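PDB 7BUG: terminal oxygenase component of carbazole from Janthinobacterium sp., which probably catalyses, as the terminal oxygenase of carbazole 1,9a-dioxygenase, the angular dioxygenation of carbazole that leads to 2'-aminobiphenyl-2,3-diol. Local coordinates for residues N27-V32 against P125-K130; C132-L137 against P143-D148. All coordinates share one frame; numbering follows the deposited sequence.

Interaction 1. Residues N27-V32 against P125-K130; sequences NHWYPV and PVQEAK. With MXE (2-methoxyethanol), chain N; CO3 (carbonate ion), chain M.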
loop_
_atom_site.group_PDB
_atom_site.type_symbol
_atom_site.label_atom_id
_atom_site.label_comp_id
_atom_site.label_asym_id
_atom_site.label_seq_id
_atom_site.Cartn_x
_atom_site.Cartn_y
_atom_site.Cartn_z
ATOM N N ASN A 27 -9.353 -28.558 1.787
ATOM C CA ASN A 27 -9.813 -29.951 1.621
ATOM C C ASN A 27 -11.059 -30.001 0.728
ATOM O O ASN A 27 -11.955 -30.820 0.963
ATOM C CB ASN A 27 -10.000 -30.593 3.005
ATOM C CG ASN A 27 -8.730 -30.526 3.807
ATOM O OD1 ASN A 27 -7.690 -30.939 3.313
ATOM N ND2 ASN A 27 -8.756 -29.975 5.013
ATOM N N HIS A 28 -11.110 -29.178 -0.342
ATOM C CA HIS A 28 -12.085 -29.285 -1.427
ATOM C C HIS A 28 -11.353 -29.155 -2.764
ATOM O O HIS A 28 -10.236 -28.641 -2.799
ATOM C CB HIS A 28 -13.184 -28.209 -1.349
ATOM C CG HIS A 28 -14.048 -28.233 -0.143
ATOM N ND1 HIS A 28 -15.273 -28.830 -0.156
ATOM C CD2 HIS A 28 -13.870 -27.727 1.086
ATOM C CE1 HIS A 28 -15.797 -28.680 1.071
ATOM N NE2 HIS A 28 -14.992 -27.998 1.843
ATOM N N TRP A 29 -12.008 -29.630 -3.789
ATOM C CA TRP A 29 -11.655 -29.450 -5.195
ATOM C C TRP A 29 -12.069 -28.051 -5.640
ATOM O O TRP A 29 -13.193 -27.661 -5.345
ATOM C CB TRP A 29 -12.344 -30.489 -6.058
ATOM C CG TRP A 29 -11.890 -31.897 -5.867
ATOM C CD1 TRP A 29 -12.520 -32.868 -5.145
ATOM C CD2 TRP A 29 -10.751 -32.512 -6.485
ATOM N NE1 TRP A 29 -11.832 -34.042 -5.243
ATOM C CE2 TRP A 29 -10.783 -33.873 -6.090
ATOM C CE3 TRP A 29 -9.732 -32.083 -7.334
ATOM C CZ2 TRP A 29 -9.799 -34.770 -6.480
ATOM C CZ3 TRP A 29 -8.802 -32.981 -7.769
ATOM C CH2 TRP A 29 -8.831 -34.306 -7.343
ATOM N N TYR A 30 -11.186 -27.423 -6.415
ATOM C CA TYR A 30 -11.479 -26.129 -7.066
ATOM C C TYR A 30 -11.021 -26.126 -8.520
ATOM O O TYR A 30 -9.900 -26.521 -8.800
ATOM C CB TYR A 30 -10.717 -24.998 -6.365
ATOM C CG TYR A 30 -11.199 -24.748 -4.966
ATOM C CD1 TYR A 30 -12.292 -23.947 -4.723
ATOM C CD2 TYR A 30 -10.589 -25.337 -3.891
ATOM C CE1 TYR A 30 -12.726 -23.687 -3.428
ATOM C CE2 TYR A 30 -11.034 -25.143 -2.599
ATOM C CZ TYR A 30 -12.098 -24.295 -2.358
ATOM O OH TYR A 30 -12.492 -24.126 -1.065
ATOM N N PRO A 31 -11.820 -25.561 -9.419
ATOM C CA PRO A 31 -11.378 -25.338 -10.792
ATOM C C PRO A 31 -10.488 -24.111 -10.898
ATOM O O PRO A 31 -10.744 -23.139 -10.205
ATOM C CB PRO A 31 -12.669 -25.188 -11.575
ATOM C CG PRO A 31 -13.570 -24.511 -10.621
ATOM C CD PRO A 31 -13.213 -25.095 -9.254
ATOM N N VAL A 32 -9.441 -24.188 -11.715
ATOM C CA VAL A 32 -8.487 -23.042 -11.787
ATOM C C VAL A 32 -8.208 -22.626 -13.225
ATOM O O VAL A 32 -7.718 -21.511 -13.398
ATOM C CB VAL A 32 -7.188 -23.398 -11.067
ATOM C CG1 VAL A 32 -7.448 -23.577 -9.563
ATOM C CG2 VAL A 32 -6.525 -24.608 -11.635
ATOM N N PRO A 125 -3.426 -33.161 -5.458
ATOM C CA PRO A 125 -4.112 -33.894 -6.510
ATOM C C PRO A 125 -4.697 -32.967 -7.581
ATOM O O PRO A 125 -5.172 -31.874 -7.253
ATOM C CB PRO A 125 -5.235 -34.658 -5.794
ATOM C CG PRO A 125 -4.801 -34.714 -4.345
ATOM C CD PRO A 125 -3.986 -33.453 -4.129
ATOM N N VAL A 126 -4.668 -33.391 -8.829
ATOM C CA VAL A 126 -5.225 -32.641 -9.987
ATOM C C VAL A 126 -5.994 -33.592 -10.859
ATOM O O VAL A 126 -5.460 -34.682 -11.137
ATOM C CB VAL A 126 -4.200 -32.033 -10.945
ATOM C CG1 VAL A 126 -4.771 -30.812 -11.624
ATOM C CG2 VAL A 126 -2.833 -31.834 -10.365
ATOM N N GLN A 127 -7.175 -33.171 -11.304
ATOM C CA GLN A 127 -8.063 -34.006 -12.160
ATOM C C GLN A 127 -8.570 -33.076 -13.258
ATOM O O GLN A 127 -8.887 -31.903 -12.943
ATOM C CB GLN A 127 -9.219 -34.533 -11.302
ATOM C CG GLN A 127 -10.141 -35.538 -11.965
ATOM C CD GLN A 127 -11.104 -36.067 -10.948
ATOM O OE1 GLN A 127 -10.944 -35.847 -9.734
ATOM N NE2 GLN A 127 -12.103 -36.774 -11.441
ATOM N N GLU A 128 -8.750 -33.582 -14.466
ATOM C CA GLU A 128 -9.480 -32.840 -15.515
ATOM C C GLU A 128 -10.832 -33.495 -15.707
ATOM O O GLU A 128 -10.879 -34.725 -15.731
ATOM C CB GLU A 128 -8.729 -32.946 -16.837
ATOM C CG GLU A 128 -7.323 -32.522 -16.729
ATOM C CD GLU A 128 -6.746 -32.444 -18.105
ATOM O OE1 GLU A 128 -6.070 -33.414 -18.508
ATOM O OE2 GLU A 128 -7.005 -31.446 -18.743
ATOM N N ALA A 129 -11.898 -32.720 -15.761
ATOM C CA ALA A 129 -13.243 -33.214 -16.049
ATOM C C ALA A 129 -13.967 -32.140 -16.838
ATOM O O ALA A 129 -13.874 -30.970 -16.458
ATOM C CB ALA A 129 -13.958 -33.515 -14.790
ATOM N N LYS A 130 -14.594 -32.510 -17.929
ATOM C CA LYS A 130 -15.398 -31.571 -18.762
ATOM C C LYS A 130 -14.537 -30.407 -19.280
ATOM O O LYS A 130 -15.053 -29.295 -19.373
ATOM C CB LYS A 130 -16.612 -31.090 -17.962
ATOM C CG LYS A 130 -17.540 -32.194 -17.496
ATOM C CD LYS A 130 -17.948 -33.087 -18.658
ATOM C CE LYS A 130 -19.292 -33.746 -18.486
ATOM N NZ LYS A 130 -19.602 -34.625 -19.639
HETATM O O1 MXE N . -16.578 -37.947 -9.030
HETATM C C1 MXE N . -15.694 -38.828 -9.699
HETATM C C2 MXE N . -14.504 -39.261 -8.862
HETATM O O2 MXE N . -13.381 -38.487 -9.277
HETATM C C3 MXE N . -12.508 -37.854 -8.414
HETATM C C CO3 M . -3.304 -37.425 -8.569
HETATM O O1 CO3 M . -3.435 -36.228 -9.013
HETATM O O2 CO3 M . -3.142 -37.658 -7.256
HETATM O O3 CO3 M . -3.167 -38.413 -9.437
#
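Gln-127 NE2 donates a hydrogen bond to ether oxygen O2 of the bound 2-methoxyethanol, 3.0 Å away, which gives a polar partner to the amide whose oxygen stands over the indole of Trp-29. The same O2 receives a second, weak bond from the backbone N of Leu-145. That amide oxygen, Gln-127 OE1, sits above the rim of the six-membered ring, 3.5 Å from Trp-29 CH2, with the amide plane steeply upright to the indole (80°). This is contact without a hydrogen bond; the polar edge of the indole is turned another way, with NE1 bound to the carbonyl of Pro-143. Gln-127 places its amide there with CG anti to the backbone N (chi1 -173°) and an extended chain. Nearer the backbone, Gln-127 CB lies 3.9 Å from Trp-29 CZ3. The same CH2 of Trp-29 lies 3.9 Å from Pro-125 CB, the pyrrolidine crossing the indole at about a right angle, while the Pro-125 carbonyl oxygen approaches CZ3 obliquely. Between these two residues, the carbonyl carbon of Val-126 faces the ring edge. The valine side chain leaves on the side away from 27-32 and packs on Leu-62 and Cys-64. Its backbone N gives an almost straight bond (169°) to O1 of a carbonate, 3.1 Å away, an ion probably taken up from the crystallisation liquor and also held by Lys-61. The backbones of 27-32 and 125-130 do not pair: strand 132-137 runs between them, and Trp-29 spans it to join next-but-one strands on one face of the antiparallel beta sheet of the Rieske domain.

Interaction 2. Residues C132-L137 against P143-D148; sequences CVFIYL and PPLARD. With MXE (2-methoxyethanol), chain N.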
loop_
_atom_site.group_PDB
_atom_site.type_symbol
_atom_site.label_atom_id
_atom_site.label_comp_id
_atom_site.label_asym_id
_atom_site.label_seq_id
_atom_site.Cartn_x
_atom_site.Cartn_y
_atom_site.Cartn_z
ATOM N N CYS A 132 -12.216 -28.925 -17.739
ATOM C CA CYS A 132 -11.856 -28.020 -16.609
ATOM C C CYS A 132 -10.801 -28.688 -15.742
ATOM O O CYS A 132 -10.894 -29.920 -15.467
ATOM C CB CYS A 132 -13.064 -27.674 -15.759
ATOM S SG CYS A 132 -14.421 -26.954 -16.727
ATOM N N VAL A 133 -9.845 -27.897 -15.254
ATOM C CA VAL A 133 -8.761 -28.413 -14.396
ATOM C C VAL A 133 -9.129 -28.129 -12.945
ATOM O O VAL A 133 -9.206 -26.940 -12.589
ATOM C CB VAL A 133 -7.416 -27.763 -14.753
ATOM C CG1 VAL A 133 -6.296 -28.172 -13.805
ATOM C CG2 VAL A 133 -7.047 -28.035 -16.201
ATOM N N PHE A 134 -9.246 -29.197 -12.147
ATOM C CA PHE A 134 -9.583 -29.079 -10.707
ATOM C C PHE A 134 -8.376 -29.480 -9.878
ATOM O O PHE A 134 -7.747 -30.541 -10.154
ATOM C CB PHE A 134 -10.748 -30.013 -10.388
ATOM C CG PHE A 134 -12.076 -29.611 -10.936
ATOM C CD1 PHE A 134 -12.502 -29.961 -12.210
ATOM C CD2 PHE A 134 -12.911 -28.832 -10.165
ATOM C CE1 PHE A 134 -13.738 -29.522 -12.690
ATOM C CE2 PHE A 134 -14.171 -28.479 -10.624
ATOM C CZ PHE A 134 -14.584 -28.850 -11.875
ATOM N N ILE A 135 -8.059 -28.696 -8.859
ATOM C CA ILE A 135 -7.006 -29.022 -7.871
ATOM C C ILE A 135 -7.687 -29.288 -6.537
ATOM O O ILE A 135 -8.561 -28.506 -6.168
ATOM C CB ILE A 135 -5.991 -27.864 -7.777
ATOM C CG1 ILE A 135 -5.301 -27.675 -9.124
ATOM C CG2 ILE A 135 -4.997 -28.073 -6.645
ATOM C CD1 ILE A 135 -4.391 -26.499 -9.178
ATOM N N TYR A 136 -7.295 -30.361 -5.878
ATOM C CA TYR A 136 -7.749 -30.647 -4.506
ATOM C C TYR A 136 -6.809 -29.930 -3.568
ATOM O O TYR A 136 -5.689 -30.393 -3.387
ATOM C CB TYR A 136 -7.759 -32.144 -4.250
ATOM C CG TYR A 136 -8.281 -32.440 -2.869
ATOM C CD1 TYR A 136 -9.617 -32.275 -2.575
ATOM C CD2 TYR A 136 -7.427 -32.854 -1.853
ATOM C CE1 TYR A 136 -10.107 -32.561 -1.315
ATOM C CE2 TYR A 136 -7.923 -33.168 -0.600
ATOM C CZ TYR A 136 -9.266 -33.029 -0.341
ATOM O OH TYR A 136 -9.715 -33.346 0.916
ATOM N N LEU A 137 -7.189 -28.735 -3.111
ATOM C CA LEU A 137 -6.322 -27.949 -2.204
ATOM C C LEU A 137 -6.573 -28.468 -0.786
ATOM O O LEU A 137 -7.358 -27.910 -0.068
ATOM C CB LEU A 137 -6.577 -26.459 -2.359
ATOM C CG LEU A 137 -5.463 -25.504 -1.948
ATOM C CD1 LEU A 137 -5.056 -25.634 -0.486
ATOM C CD2 LEU A 137 -4.243 -25.653 -2.829
ATOM N N PRO A 143 -11.594 -36.811 -1.848
ATOM C CA PRO A 143 -12.898 -37.382 -2.147
ATOM C C PRO A 143 -13.114 -37.418 -3.649
ATOM O O PRO A 143 -12.358 -36.803 -4.425
ATOM C CB PRO A 143 -13.904 -36.376 -1.574
ATOM C CG PRO A 143 -13.178 -35.059 -1.775
ATOM C CD PRO A 143 -11.722 -35.374 -1.511
ATOM N N PRO A 144 -14.178 -38.091 -4.126
ATOM C CA PRO A 144 -14.567 -37.965 -5.525
ATOM C C PRO A 144 -14.787 -36.475 -5.851
ATOM O O PRO A 144 -15.343 -35.769 -5.016
ATOM C CB PRO A 144 -15.886 -38.728 -5.683
ATOM C CG PRO A 144 -16.242 -39.215 -4.263
ATOM C CD PRO A 144 -15.069 -38.966 -3.339
ATOM N N LEU A 145 -14.458 -36.101 -7.068
ATOM C CA LEU A 145 -14.733 -34.742 -7.587
ATOM C C LEU A 145 -16.226 -34.456 -7.526
ATOM O O LEU A 145 -16.602 -33.304 -7.186
ATOM C CB LEU A 145 -14.208 -34.658 -9.017
ATOM C CG LEU A 145 -14.527 -33.347 -9.722
ATOM C CD1 LEU A 145 -13.892 -32.153 -9.003
ATOM C CD2 LEU A 145 -14.083 -33.378 -11.143
ATOM N N ALA A 146 -17.116 -35.421 -7.786
ATOM C CA ALA A 146 -18.577 -35.203 -7.693
ATOM C C ALA A 146 -19.003 -34.553 -6.376
ATOM O O ALA A 146 -20.023 -33.874 -6.391
ATOM C CB ALA A 146 -19.320 -36.513 -7.859
ATOM N N ARG A 147 -18.341 -34.812 -5.241
ATOM C CA ARG A 147 -18.714 -34.233 -3.939
ATOM C C ARG A 147 -18.761 -32.698 -4.038
ATOM O O ARG A 147 -19.606 -32.091 -3.350
ATOM C CB ARG A 147 -17.752 -34.625 -2.838
ATOM C CG ARG A 147 -18.313 -34.330 -1.458
ATOM C CD ARG A 147 -17.281 -34.230 -0.401
ATOM N NE ARG A 147 -16.309 -33.146 -0.655
ATOM C CZ ARG A 147 -15.185 -32.999 0.028
ATOM N NH1 ARG A 147 -14.947 -33.766 1.098
ATOM N NH2 ARG A 147 -14.317 -32.048 -0.275
ATOM N N ASP A 148 -17.846 -32.128 -4.832
ATOM C CA ASP A 148 -17.581 -30.665 -4.838
ATOM C C ASP A 148 -18.026 -30.088 -6.168
ATOM O O ASP A 148 -17.551 -28.996 -6.516
ATOM C CB ASP A 148 -16.103 -30.383 -4.579
ATOM C CG ASP A 148 -15.677 -30.631 -3.139
ATOM O OD1 ASP A 148 -16.546 -30.657 -2.261
ATOM O OD2 ASP A 148 -14.453 -30.870 -2.924
HETATM O O1 MXE N . -16.578 -37.947 -9.030
HETATM C C1 MXE N . -15.694 -38.828 -9.699
HETATM C C2 MXE N . -14.504 -39.261 -8.862
HETATM O O2 MXE N . -13.381 -38.487 -9.277
HETATM C C3 MXE N . -12.508 -37.854 -8.414
HETATM O O HOH W 1 -12.285 -33.586 2.201
#
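The loop leaving strand 132-137 doubles back over one face of the Rieske-domain sheet, where its Leu-145 and Pro-143 settle on Phe-134 and Tyr-136, two residues apart on the strand. Leu-145 makes a CH-pi contact: CD1 stands over the face of the Phe-134 ring, 3.9 Å from the centroid and 21° off the normal, while Leu-145 CD2 comes near Phe-134 CD1. With chi1 at 175°, the leucine side chain runs out opposite the backbone N, an arrangement that carries both methyls toward the ring. Packing is tighter at Tyr-136, whose CE1 is only 3.2 Å from Pro-143 CD. This loop leads from the Rieske domain to strand 158-167 of the catalytic domain's sheet, and it contains a short 3-10 turn, residues 145-147, in which Asp-148 N bonds to Leu-145 O. Pro-143 CG also lies over the centre of the Arg-147 guanidinium, 3.4 Å above its plane. Arg-147 in turn grips Asp-148 side-on, with NE 3.0 Å from OD1 and NH2 2.9 Å from OD2, the latter through the syn lone pair. The carboxylate has further partners in His-28 ND1 and Trp-29 N, tying the turn to the edge strand. A water in the plane of the tyrosine ring donates to Tyr-136 OH and accepts from Arg-147 NH1. On the turn itself, Ala-146 N donates to O1 of 2-methoxyethanol at 2.9 Å.

Overall arrangement
The two interactions share one patch of the Rieske-domain sheet, their centres about 4 Å apart. Backbone hydrogen bonds join strand 132-137 of interaction 2 to both strands of interaction 1, Ile-135 pairing with Tyr-30 and Phe-134 with Gln-127. Interaction 1 crosses that middle strand and is only partly buried, with the Trp-29 indole enclosed but its partners nearer solvent and in touch with small molecules. Interaction 2 is the more buried, covering the same face with the loop that leads toward the catalytic domain; apolar ring contacts stand there beside an arginine-aspartate salt bridge. The 2-methoxyethanol touches both, between Gln-127 and the 3-10 turn.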